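Local coordinates for protein ECF RNA polymerase sigma factor SigK (Mycobacterium tuberculosis, PDB 4NQW) that probably acts as an initiation factor that directs RNA polymerase to specific promoters and is held inactive by an anti-sigma factor until regulated proteolysis releases it, at residues A[55-58]-A[59-63]; A[92-95]-A[96-100]; A[173-176]-A[177-181]. All blocks are in the same frame, centred on the assembly; numbering follows the deposited sequence.

Contact 1 (A[55-58]-A[59-63]); sequences YGLV and MRVLR
Y55 and M59 meet one turn apart on helix 42-62, joined by backbone and side chain together. M59 N donates to Y55 O at 2.8 Å, while the M59 side chain runs alongside the tyrosine ring. Its CG sits over one face, shifted toward the rim, 4.1 Å from the Y55 ring centroid and 24° off the normal: a CH-pi contact. The sulfur SD of M59 lies farther out, 5.2 Å from the same centroid and oblique to the ring, so the methylene makes the closer approach of this Met-aromatic pair.

The other carbonyls of 55-58 are satisfied in sequence. G56 O accepts from R60 N at 3.0 Å, and L57 O takes V61 N at the same 3.0 Å. V58 O receives L62 N at 2.8 Å. R63 N closes on M59 O at 2.7 Å, although R63 itself has left helical geometry with positive phi.

With CG1 of V58 anti to its backbone N (chi1 172°), that methyl lies beside L62 CD1 at 3.5 Å. L57 and V61 likewise point the same way, toward helix 93-111. The guanidinium of R60 finds its partners elsewhere, in a salt bridge to E163 and a cation-pi contact with Y167 on helix 156-167. Regular i to i+4 bonding, an apolar face and an arginine reaching across to helix 156-167 mark the C-terminal turns of an amphipathic helix in the all-helical sigma-70 domain 2.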
# COMPACT_ATOMS: atom_id res chain seq x y z
N TYR A 55 -5.02 9.63 4.09
CA TYR A 55 -4.34 10.76 4.72
C TYR A 55 -3.48 10.32 5.90
O TYR A 55 -2.36 10.80 6.07
CB TYR A 55 -5.35 11.81 5.17
CG TYR A 55 -4.72 13.05 5.76
CD1 TYR A 55 -4.03 13.95 4.96
CD2 TYR A 55 -4.82 13.32 7.12
CE1 TYR A 55 -3.46 15.09 5.49
CE2 TYR A 55 -4.25 14.46 7.67
CZ TYR A 55 -3.57 15.34 6.85
OH TYR A 55 -3.01 16.47 7.38
N GLY A 56 -4.02 9.42 6.71
CA GLY A 56 -3.31 8.87 7.86
C GLY A 56 -2.06 8.10 7.49
O GLY A 56 -1.04 8.18 8.18
N LEU A 57 -2.12 7.34 6.40
CA LEU A 57 -0.96 6.60 5.92
C LEU A 57 0.11 7.56 5.43
O LEU A 57 1.28 7.44 5.80
CB LEU A 57 -1.34 5.63 4.80
CG LEU A 57 -0.17 4.88 4.15
CD1 LEU A 57 0.65 4.12 5.19
CD2 LEU A 57 -0.66 3.93 3.08
N VAL A 58 -0.29 8.52 4.60
CA VAL A 58 0.63 9.52 4.07
C VAL A 58 1.28 10.31 5.21
O VAL A 58 2.50 10.46 5.23
CB VAL A 58 -0.08 10.46 3.07
CG1 VAL A 58 0.82 11.62 2.68
CG2 VAL A 58 -0.51 9.69 1.83
N MET A 59 0.47 10.80 6.14
CA MET A 59 0.98 11.47 7.34
C MET A 59 2.04 10.62 8.05
O MET A 59 3.10 11.12 8.41
CB MET A 59 -0.15 11.79 8.34
CG MET A 59 -0.66 13.22 8.29
SD MET A 59 0.62 14.49 8.44
CE MET A 59 1.51 13.97 9.90
N ARG A 60 1.73 9.34 8.23
CA ARG A 60 2.64 8.41 8.89
C ARG A 60 4.00 8.33 8.19
O ARG A 60 5.04 8.34 8.85
CB ARG A 60 2.01 7.02 8.97
CG ARG A 60 2.87 5.95 9.63
CD ARG A 60 3.19 6.29 11.08
NE ARG A 60 4.61 6.09 11.37
CZ ARG A 60 5.14 5.01 11.95
NH1 ARG A 60 4.39 3.99 12.34
NH2 ARG A 60 6.46 4.96 12.15
N VAL A 61 3.99 8.27 6.86
CA VAL A 61 5.21 8.11 6.07
C VAL A 61 5.99 9.43 5.96
O VAL A 61 7.20 9.45 6.21
CB VAL A 61 4.91 7.57 4.65
CG1 VAL A 61 6.17 7.51 3.81
CG2 VAL A 61 4.26 6.20 4.74
N LEU A 62 5.30 10.51 5.61
CA LEU A 62 5.95 11.80 5.37
C LEU A 62 6.17 12.62 6.65
O LEU A 62 7.18 13.31 6.76
CB LEU A 62 5.13 12.63 4.37
CG LEU A 62 4.75 11.94 3.06
CD1 LEU A 62 4.01 12.91 2.15
CD2 LEU A 62 5.98 11.39 2.34
N ARG A 63 5.22 12.55 7.59
CA ARG A 63 5.26 13.32 8.85
C ARG A 63 5.40 14.82 8.61
O ARG A 63 6.21 15.50 9.25
CB ARG A 63 6.38 12.83 9.77
CG ARG A 63 6.29 11.35 10.14
CD ARG A 63 7.67 10.77 10.38
NE ARG A 63 8.53 10.97 9.22
CZ ARG A 63 9.84 10.73 9.19
NH1 ARG A 63 10.47 10.25 10.26
NH2 ARG A 63 10.52 10.96 8.07

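Contact 2 (A[92-95]-A[96-100]); sequences SALA and WLLTM
A95 O is gripped twice by T99, through the backbone N at 2.9 Å and the hydroxyl OG1 at 2.5 Å. The second distance is unusually short, and its exact length should be read with caution. The two donors arrive from opposite faces of the carbonyl plane. The hydroxyl reaches back because OG1 stands beside the threonine's own backbone N, opposite its carbonyl carbon (chi1 -58°).

A turn earlier, S92 holds the N-cap of helix 93-111: its OG accepts from A95 N at 3.0 Å, and also bonds an acidic side chain of a neighbouring protein chain. W96 N donates to S92 O at 3.0 Å, opening the i to i+4 series that A93 O and L94 O continue. This capped start belongs to a helix of the sigma-70 domain 2 bundle. L97 packs against both helix 42-62 and helix 65-82, and W96 meets F86 edge-to-face.

The apolar contact along the helix is made by L94 and L98, lying side by side with their CD2 methyls 3.4 Å apart, a tight approach. L98 also packs on L57 of helix 42-62, whereas L94 lies against R53 of that helix and L28 of helix 28-34.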
# COMPACT_ATOMS: atom_id res chain seq x y z
N SER A 92 -9.11 -5.67 -4.33
CA SER A 92 -10.14 -4.74 -3.84
C SER A 92 -9.82 -3.30 -4.23
O SER A 92 -8.66 -2.95 -4.45
CB SER A 92 -10.26 -4.85 -2.32
OG SER A 92 -9.08 -4.40 -1.69
N ALA A 93 -10.87 -2.48 -4.30
CA ALA A 93 -10.71 -1.05 -4.55
C ALA A 93 -9.86 -0.41 -3.46
O ALA A 93 -9.03 0.46 -3.73
CB ALA A 93 -12.08 -0.37 -4.60
N LEU A 94 -10.07 -0.86 -2.22
CA LEU A 94 -9.34 -0.34 -1.07
C LEU A 94 -7.84 -0.59 -1.23
O LEU A 94 -7.03 0.32 -1.05
CB LEU A 94 -9.84 -1.01 0.23
CG LEU A 94 -10.06 -0.15 1.48
CD1 LEU A 94 -9.59 -0.91 2.72
CD2 LEU A 94 -9.38 1.20 1.41
N ALA A 95 -7.48 -1.83 -1.57
CA ALA A 95 -6.09 -2.21 -1.79
C ALA A 95 -5.46 -1.45 -2.96
O ALA A 95 -4.31 -1.03 -2.89
CB ALA A 95 -5.99 -3.71 -2.04
N TRP A 96 -6.24 -1.27 -4.03
CA TRP A 96 -5.81 -0.50 -5.20
C TRP A 96 -5.48 0.94 -4.81
O TRP A 96 -4.47 1.49 -5.26
CB TRP A 96 -6.93 -0.54 -6.25
CG TRP A 96 -6.60 0.08 -7.57
CD1 TRP A 96 -5.93 -0.51 -8.61
CD2 TRP A 96 -6.98 1.38 -8.03
NE1 TRP A 96 -5.85 0.35 -9.67
CE2 TRP A 96 -6.49 1.52 -9.34
CE3 TRP A 96 -7.67 2.45 -7.45
CZ2 TRP A 96 -6.67 2.69 -10.09
CZ3 TRP A 96 -7.85 3.61 -8.19
CH2 TRP A 96 -7.35 3.71 -9.50
N LEU A 97 -6.31 1.53 -3.96
CA LEU A 97 -6.13 2.91 -3.50
C LEU A 97 -4.96 3.05 -2.53
O LEU A 97 -4.10 3.92 -2.70
CB LEU A 97 -7.41 3.42 -2.84
CG LEU A 97 -7.38 4.79 -2.15
CD1 LEU A 97 -7.20 5.90 -3.17
CD2 LEU A 97 -8.66 5.00 -1.35
N LEU A 98 -4.92 2.21 -1.50
CA LEU A 98 -3.87 2.32 -0.48
C LEU A 98 -2.49 1.97 -1.02
O LEU A 98 -1.49 2.54 -0.59
CB LEU A 98 -4.18 1.46 0.76
CG LEU A 98 -4.92 2.16 1.90
CD1 LEU A 98 -4.14 3.36 2.43
CD2 LEU A 98 -6.31 2.59 1.48
N THR A 99 -2.43 1.04 -1.97
CA THR A 99 -1.17 0.66 -2.60
C THR A 99 -0.57 1.81 -3.41
O THR A 99 0.63 2.05 -3.34
CB THR A 99 -1.36 -0.57 -3.51
OG1 THR A 99 -1.89 -1.66 -2.74
CG2 THR A 99 -0.04 -1.00 -4.14
N MET A 100 -1.41 2.51 -4.18
CA MET A 100 -0.93 3.65 -4.96
C MET A 100 -0.59 4.84 -4.06
O MET A 100 0.30 5.63 -4.38
CB MET A 100 -1.94 4.05 -6.04
CG MET A 100 -3.26 4.63 -5.55
SD MET A 100 -4.19 5.47 -6.84
CE MET A 100 -4.39 4.16 -8.05

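Contact 3 (A[173-176]-A[177-181]); sequences VEVS and RRLAA
V175 and L179 make the compact apolar side of this short helix, lying side by side with CG1 of V175 3.9 Å from CD1 of L179. Both press on L164 of helix 156-167, and V175 also meets I186 of helix 183-201. S176 is buried nearby, and its hydroxyl turns back along the helix: OG donates to V173 O at 2.7 Å, in the carbonyl plane on a lone pair. With OG between the backbone N and the carbonyl carbon (chi1 83°), the hydroxyl is placed for this bond. R177 N shares V173 O, at 3.1 Å from that oxygen.

The solvent side differs in burial. R177 is exposed and touches V173 mainly through one guanidinium face, its NH1 3.4 Å from V173 CG1, but its NH2 stays 5.0 Å from OE2 of E174. The carboxylate of E174 and the guanidinium of R177 are turned 86° apart, and E174 instead uses OE1 to bond T171 N.

Beyond R178 the helix ends. A181 N reaches back to S176 O at 2.9 Å and A180 N, in a residue with positive phi, makes a weak bond to R177 O, the pattern of a Schellman motif. Such a turn, leading on to helix 183-201, suits the predicted DNA-binding helix-turn-helix of sigma-70 domain 4.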
# COMPACT_ATOMS: atom_id res chain seq x y z
N VAL A 173 16.70 -4.42 0.44
CA VAL A 173 18.16 -4.36 0.39
C VAL A 173 18.68 -3.43 1.49
O VAL A 173 19.58 -3.80 2.24
CB VAL A 173 18.66 -3.84 -0.98
CG1 VAL A 173 20.18 -3.70 -0.99
CG2 VAL A 173 18.22 -4.77 -2.11
N GLU A 174 18.10 -2.24 1.57
CA GLU A 174 18.46 -1.26 2.60
C GLU A 174 18.21 -1.79 4.02
O GLU A 174 18.95 -1.46 4.94
CB GLU A 174 17.70 0.05 2.40
CG GLU A 174 18.18 0.88 1.22
CD GLU A 174 17.44 2.20 1.09
OE1 GLU A 174 16.19 2.21 1.18
OE2 GLU A 174 18.11 3.24 0.89
N VAL A 175 17.18 -2.61 4.19
CA VAL A 175 16.89 -3.25 5.48
C VAL A 175 17.96 -4.30 5.81
O VAL A 175 18.40 -4.39 6.95
CB VAL A 175 15.49 -3.89 5.50
CG1 VAL A 175 15.28 -4.72 6.76
CG2 VAL A 175 14.42 -2.81 5.41
N SER A 176 18.38 -5.07 4.81
CA SER A 176 19.41 -6.10 5.01
C SER A 176 20.74 -5.49 5.45
O SER A 176 21.42 -6.05 6.31
CB SER A 176 19.62 -6.92 3.74
OG SER A 176 20.51 -6.27 2.84
N ARG A 177 21.10 -4.36 4.86
CA ARG A 177 22.33 -3.65 5.21
C ARG A 177 22.27 -3.08 6.62
O ARG A 177 23.23 -3.16 7.39
CB ARG A 177 22.63 -2.52 4.21
CG ARG A 177 23.08 -3.01 2.84
CD ARG A 177 23.83 -1.93 2.07
NE ARG A 177 22.93 -0.96 1.43
CZ ARG A 177 22.58 -0.96 0.14
NH1 ARG A 177 23.03 -1.88 -0.71
NH2 ARG A 177 21.75 -0.01 -0.31
N ARG A 178 21.12 -2.50 6.97
CA ARG A 178 20.93 -1.87 8.27
C ARG A 178 20.89 -2.88 9.41
O ARG A 178 21.39 -2.60 10.50
CB ARG A 178 19.64 -1.04 8.27
CG ARG A 178 19.47 -0.16 9.50
CD ARG A 178 18.41 0.91 9.27
NE ARG A 178 18.27 1.80 10.43
CZ ARG A 178 17.50 2.89 10.46
NH1 ARG A 178 16.80 3.26 9.39
NH2 ARG A 178 17.45 3.62 11.57
N LEU A 179 20.32 -4.06 9.16
CA LEU A 179 20.18 -5.10 10.18
C LEU A 179 21.31 -6.14 10.14
O LEU A 179 21.27 -7.13 10.87
CB LEU A 179 18.82 -5.81 10.04
CG LEU A 179 17.60 -5.10 10.62
CD1 LEU A 179 17.35 -3.75 9.96
CD2 LEU A 179 16.37 -5.99 10.49
N ALA A 180 22.31 -5.91 9.29
CA ALA A 180 23.46 -6.82 9.16
C ALA A 180 23.01 -8.26 8.88
O ALA A 180 23.48 -9.20 9.53
CB ALA A 180 24.33 -6.75 10.41
N ALA A 181 22.11 -8.41 7.92
CA ALA A 181 21.56 -9.72 7.55
C ALA A 181 21.62 -9.93 6.04
O ALA A 181 21.90 -8.99 5.28
CB ALA A 181 20.13 -9.84 8.05

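How the contacts relate
Contacts 1 and 2 lie in domain 2, each with a buried apolar side, and touch directly, L57 CD2 lying 3.6 Å from L98 CD1, although their centres are about 16 Å apart. Contact 3 lies in the other domain; its centre is about 22 Å from the chain centre, and it touches neither. Helix 156-167 nevertheless lies against both contact 1 and contact 3. All three rest on i to i+4 backbone bonding, but they sample different parts of a helix: contact 2 a serine-capped start, contact 1 the last turns, contact 3 a short helix and its C-terminal turn. Both domain 2 contacts set a methionine against an aromatic ring, and hydroxyl-to-carbonyl bonds recur in contacts 2 and 3. Exposed arginines occur in contacts 1 and 3.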